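Local coordinates for flagellar motor switch protein fliG (Thermotoga maritima, PDB 3AJC) that probably forms part of the switch complex at the flagellar base, which contacts the motor components determining rotation direction, here as its middle and C-terminal domains, at residues V2-D10 with V30-V39. Numbering follows the deposited sequence.
Sequences VKPFSFVRD and VVLSYLDPPV
The N-terminal segment 2-10, ahead of helix 14-21, packs on the C-terminal part of helix 25-33 and the link to helix 37-46 of the FliG middle domain, and Phe-5, in the type II turn Lys-3 to Ser-6, meets Val-31 and Tyr-34. Val-31 CA sits over one face of the Phe-5 ring, 4.1 Å from its centroid, while Val-31 CG2 comes to 3.5 Å from Phe-5 CE1. With CG anti to its carbonyl carbon (chi1 -61°), Phe-5 also brings CD2 to 3.6 Å from Tyr-34 CB; the two rings meet obliquely, planes 36° apart. Over one face of the Tyr-34 ring Pro-4 places CB, a CH-pi contact 4.2 Å from the centroid, and Lys-3 CE lies at the ring's edge. A water joins the backbones, donating to Pro-4 O (2.6 Å) and Tyr-34 O. Further along, the Val-8 and Leu-35 side chains cross at about a right angle, with Val-8 CG1 3.5 Å from Leu-35 CD2, tighter than usual contact. Val-39 CG2 touches the guanidinium edge of Arg-9, whose NH2 makes a long salt bridge to Asp-36 OD2 (3.6 Å), an attraction of charges without a directed N-H. A serine in place of Phe-5 would probably open a gap over Val-31 and deprive Tyr-34 CB of its aromatic neighbour. A turned N-terminal segment thus covers an interhelical link of the all-helical, armadillo-like FliG middle domain.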
loop_
_atom_site.group_PDB
_atom_site.type_symbol
_atom_site.label_atom_id
_atom_site.label_comp_id
_atom_site.label_asym_id
_atom_site.label_seq_id
_atom_site.Cartn_x
_atom_site.Cartn_y
_atom_site.Cartn_z
ATOM N N VAL A 2 23.058 -2.778 8.910
ATOM C CA VAL A 2 22.019 -3.724 8.341
ATOM C C VAL A 2 20.694 -3.516 9.018
ATOM O O VAL A 2 20.639 -2.975 10.135
ATOM C CB VAL A 2 22.448 -5.182 8.513
ATOM C CG1 VAL A 2 23.340 -5.603 7.377
ATOM C CG2 VAL A 2 23.120 -5.268 9.775
ATOM N N LYS A 3 19.632 -3.973 8.361
ATOM C CA LYS A 3 18.293 -3.783 8.885
ATOM C C LYS A 3 17.895 -4.824 9.945
ATOM O O LYS A 3 18.214 -6.026 9.828
ATOM C CB LYS A 3 17.312 -3.795 7.749
ATOM C CG LYS A 3 15.978 -3.185 8.154
ATOM C CD LYS A 3 15.021 -3.000 6.998
ATOM C CE LYS A 3 13.836 -2.140 7.402
ATOM N NZ LYS A 3 12.881 -2.217 6.269
ATOM N N PRO A 4 17.199 -4.363 10.998
ATOM C CA PRO A 4 16.741 -5.205 12.101
ATOM C C PRO A 4 15.867 -6.352 11.578
ATOM O O PRO A 4 15.139 -6.183 10.589
ATOM C CB PRO A 4 15.988 -4.216 12.992
ATOM C CG PRO A 4 16.661 -2.888 12.737
ATOM C CD PRO A 4 16.872 -2.943 11.236
ATOM N N PHE A 5 15.969 -7.518 12.216
ATOM C CA PHE A 5 15.167 -8.689 11.836
ATOM C C PHE A 5 15.538 -9.198 10.483
ATOM O O PHE A 5 14.829 -10.049 9.947
ATOM C CB PHE A 5 13.667 -8.355 11.873
ATOM C CG PHE A 5 13.215 -7.953 13.228
ATOM C CD1 PHE A 5 13.063 -8.903 14.220
ATOM C CD2 PHE A 5 13.080 -6.618 13.573
ATOM C CE1 PHE A 5 12.805 -8.534 15.530
ATOM C CE2 PHE A 5 12.816 -6.251 14.906
ATOM C CZ PHE A 5 12.684 -7.217 15.872
ATOM N N SER A 6 16.627 -8.677 9.928
ATOM C CA SER A 6 17.070 -9.118 8.634
ATOM C C SER A 6 17.386 -10.608 8.621
ATOM O O SER A 6 17.445 -11.176 7.540
ATOM C CB SER A 6 18.307 -8.342 8.213
ATOM O OG SER A 6 19.243 -9.220 7.615
ATOM N N PHE A 7 17.599 -11.243 9.775
ATOM C CA PHE A 7 17.918 -12.671 9.769
ATOM C C PHE A 7 16.648 -13.516 9.603
ATOM O O PHE A 7 16.706 -14.754 9.664
ATOM C CB PHE A 7 18.632 -13.058 11.076
ATOM C CG PHE A 7 17.771 -12.870 12.299
ATOM C CD1 PHE A 7 17.858 -11.717 13.077
ATOM C CD2 PHE A 7 16.736 -13.760 12.563
ATOM C CE1 PHE A 7 16.902 -11.451 14.081
ATOM C CE2 PHE A 7 15.788 -13.494 13.558
ATOM C CZ PHE A 7 15.874 -12.342 14.308
ATOM N N VAL A 8 15.513 -12.849 9.393
ATOM C CA VAL A 8 14.247 -13.547 9.255
ATOM C C VAL A 8 14.102 -14.390 8.004
ATOM O O VAL A 8 13.571 -15.489 8.080
ATOM C CB VAL A 8 13.059 -12.572 9.344
ATOM C CG1 VAL A 8 11.970 -12.957 8.332
ATOM C CG2 VAL A 8 12.457 -12.628 10.747
ATOM N N ARG A 9 14.536 -13.891 6.851
ATOM C CA ARG A 9 14.405 -14.690 5.642
ATOM C C ARG A 9 15.391 -15.845 5.715
ATOM O O ARG A 9 15.328 -16.776 4.919
ATOM C CB ARG A 9 14.645 -13.846 4.382
ATOM C CG ARG A 9 13.379 -13.161 3.837
ATOM C CD ARG A 9 13.411 -13.009 2.306
ATOM N NE ARG A 9 12.133 -12.531 1.767
ATOM C CZ ARG A 9 11.810 -12.508 0.472
ATOM N NH1 ARG A 9 12.670 -12.938 -0.442
ATOM N NH2 ARG A 9 10.622 -12.054 0.088
ATOM N N ASP A 10 16.295 -15.778 6.687
ATOM C CA ASP A 10 17.290 -16.823 6.895
ATOM C C ASP A 10 16.784 -17.852 7.892
ATOM O O ASP A 10 17.387 -18.914 8.049
ATOM C CB ASP A 10 18.602 -16.235 7.426
ATOM C CG ASP A 10 19.494 -15.722 6.328
ATOM O OD1 ASP A 10 19.758 -16.491 5.381
ATOM O OD2 ASP A 10 19.937 -14.558 6.413
ATOM N N VAL A 30 5.907 -5.053 15.981
ATOM C CA VAL A 30 7.243 -4.516 15.748
ATOM C C VAL A 30 8.076 -5.359 14.795
ATOM O O VAL A 30 8.719 -4.826 13.879
ATOM C CB VAL A 30 8.032 -4.364 17.076
ATOM C CG1 VAL A 30 9.505 -4.139 16.785
ATOM C CG2 VAL A 30 7.477 -3.198 17.872
ATOM N N VAL A 31 8.086 -6.666 15.020
ATOM C CA VAL A 31 8.862 -7.561 14.174
ATOM C C VAL A 31 8.370 -7.544 12.731
ATOM O O VAL A 31 9.165 -7.446 11.803
ATOM C CB VAL A 31 8.806 -9.025 14.681
ATOM C CG1 VAL A 31 9.580 -9.935 13.714
ATOM C CG2 VAL A 31 9.387 -9.122 16.084
ATOM N N LEU A 32 7.058 -7.632 12.546
ATOM C CA LEU A 32 6.486 -7.667 11.204
ATOM C C LEU A 32 6.636 -6.358 10.444
ATOM O O LEU A 32 6.861 -6.367 9.226
ATOM C CB LEU A 32 4.998 -8.050 11.251
ATOM C CG LEU A 32 4.556 -9.401 11.845
ATOM C CD1 LEU A 32 3.196 -9.801 11.268
ATOM C CD2 LEU A 32 5.563 -10.462 11.508
ATOM N N SER A 33 6.508 -5.236 11.153
ATOM C CA SER A 33 6.625 -3.937 10.496
ATOM C C SER A 33 8.030 -3.739 9.929
ATOM O O SER A 33 8.251 -2.835 9.122
ATOM C CB SER A 33 6.262 -2.795 11.464
ATOM O OG SER A 33 7.340 -2.480 12.323
ATOM N N TYR A 34 8.970 -4.593 10.335
ATOM C CA TYR A 34 10.346 -4.514 9.837
ATOM C C TYR A 34 10.621 -5.442 8.656
ATOM O O TYR A 34 11.683 -5.371 8.030
ATOM C CB TYR A 34 11.353 -4.843 10.945
ATOM C CG TYR A 34 11.775 -3.649 11.769
ATOM C CD1 TYR A 34 11.273 -3.454 13.055
ATOM C CD2 TYR A 34 12.656 -2.701 11.254
ATOM C CE1 TYR A 34 11.637 -2.342 13.812
ATOM C CE2 TYR A 34 13.028 -1.585 11.997
ATOM C CZ TYR A 34 12.515 -1.412 13.276
ATOM O OH TYR A 34 12.888 -0.327 14.031
ATOM N N LEU A 35 9.669 -6.313 8.349
ATOM C CA LEU A 35 9.851 -7.259 7.257
ATOM C C LEU A 35 9.232 -6.799 5.948
ATOM O O LEU A 35 8.479 -5.821 5.890
ATOM C CB LEU A 35 9.245 -8.614 7.637
ATOM C CG LEU A 35 9.708 -9.235 8.953
ATOM C CD1 LEU A 35 8.838 -10.449 9.273
ATOM C CD2 LEU A 35 11.189 -9.614 8.848
ATOM N N ASP A 36 9.582 -7.510 4.888
ATOM C CA ASP A 36 9.021 -7.237 3.581
ATOM C C ASP A 36 7.555 -7.647 3.806
ATOM O O ASP A 36 7.286 -8.681 4.423
ATOM C CB ASP A 36 9.712 -8.129 2.545
ATOM C CG ASP A 36 9.374 -7.749 1.121
ATOM O OD1 ASP A 36 9.165 -6.542 0.861
ATOM O OD2 ASP A 36 9.336 -8.658 0.255
ATOM N N PRO A 37 6.596 -6.821 3.349
ATOM C CA PRO A 37 5.157 -7.071 3.494
ATOM C C PRO A 37 4.629 -8.467 3.118
ATOM O O PRO A 37 3.828 -9.044 3.861
ATOM C CB PRO A 37 4.535 -5.962 2.651
ATOM C CG PRO A 37 5.488 -4.821 2.871
ATOM C CD PRO A 37 6.832 -5.513 2.713
ATOM N N PRO A 38 5.050 -9.019 1.959
ATOM C CA PRO A 38 4.552 -10.360 1.585
ATOM C C PRO A 38 4.960 -11.380 2.647
ATOM O O PRO A 38 4.231 -12.327 2.948
ATOM C CB PRO A 38 5.226 -10.627 0.235
ATOM C CG PRO A 38 5.429 -9.212 -0.327
ATOM C CD PRO A 38 5.910 -8.456 0.897
ATOM N N VAL A 39 6.139 -11.163 3.215
ATOM C CA VAL A 39 6.666 -12.032 4.250
ATOM C C VAL A 39 5.808 -11.830 5.493
ATOM O O VAL A 39 5.343 -12.795 6.104
ATOM C CB VAL A 39 8.134 -11.679 4.558
ATOM C CG1 VAL A 39 8.648 -12.522 5.716
ATOM C CG2 VAL A 39 8.984 -11.896 3.310
HETATM O O HOH W 1 14.043 -6.642 8.260
#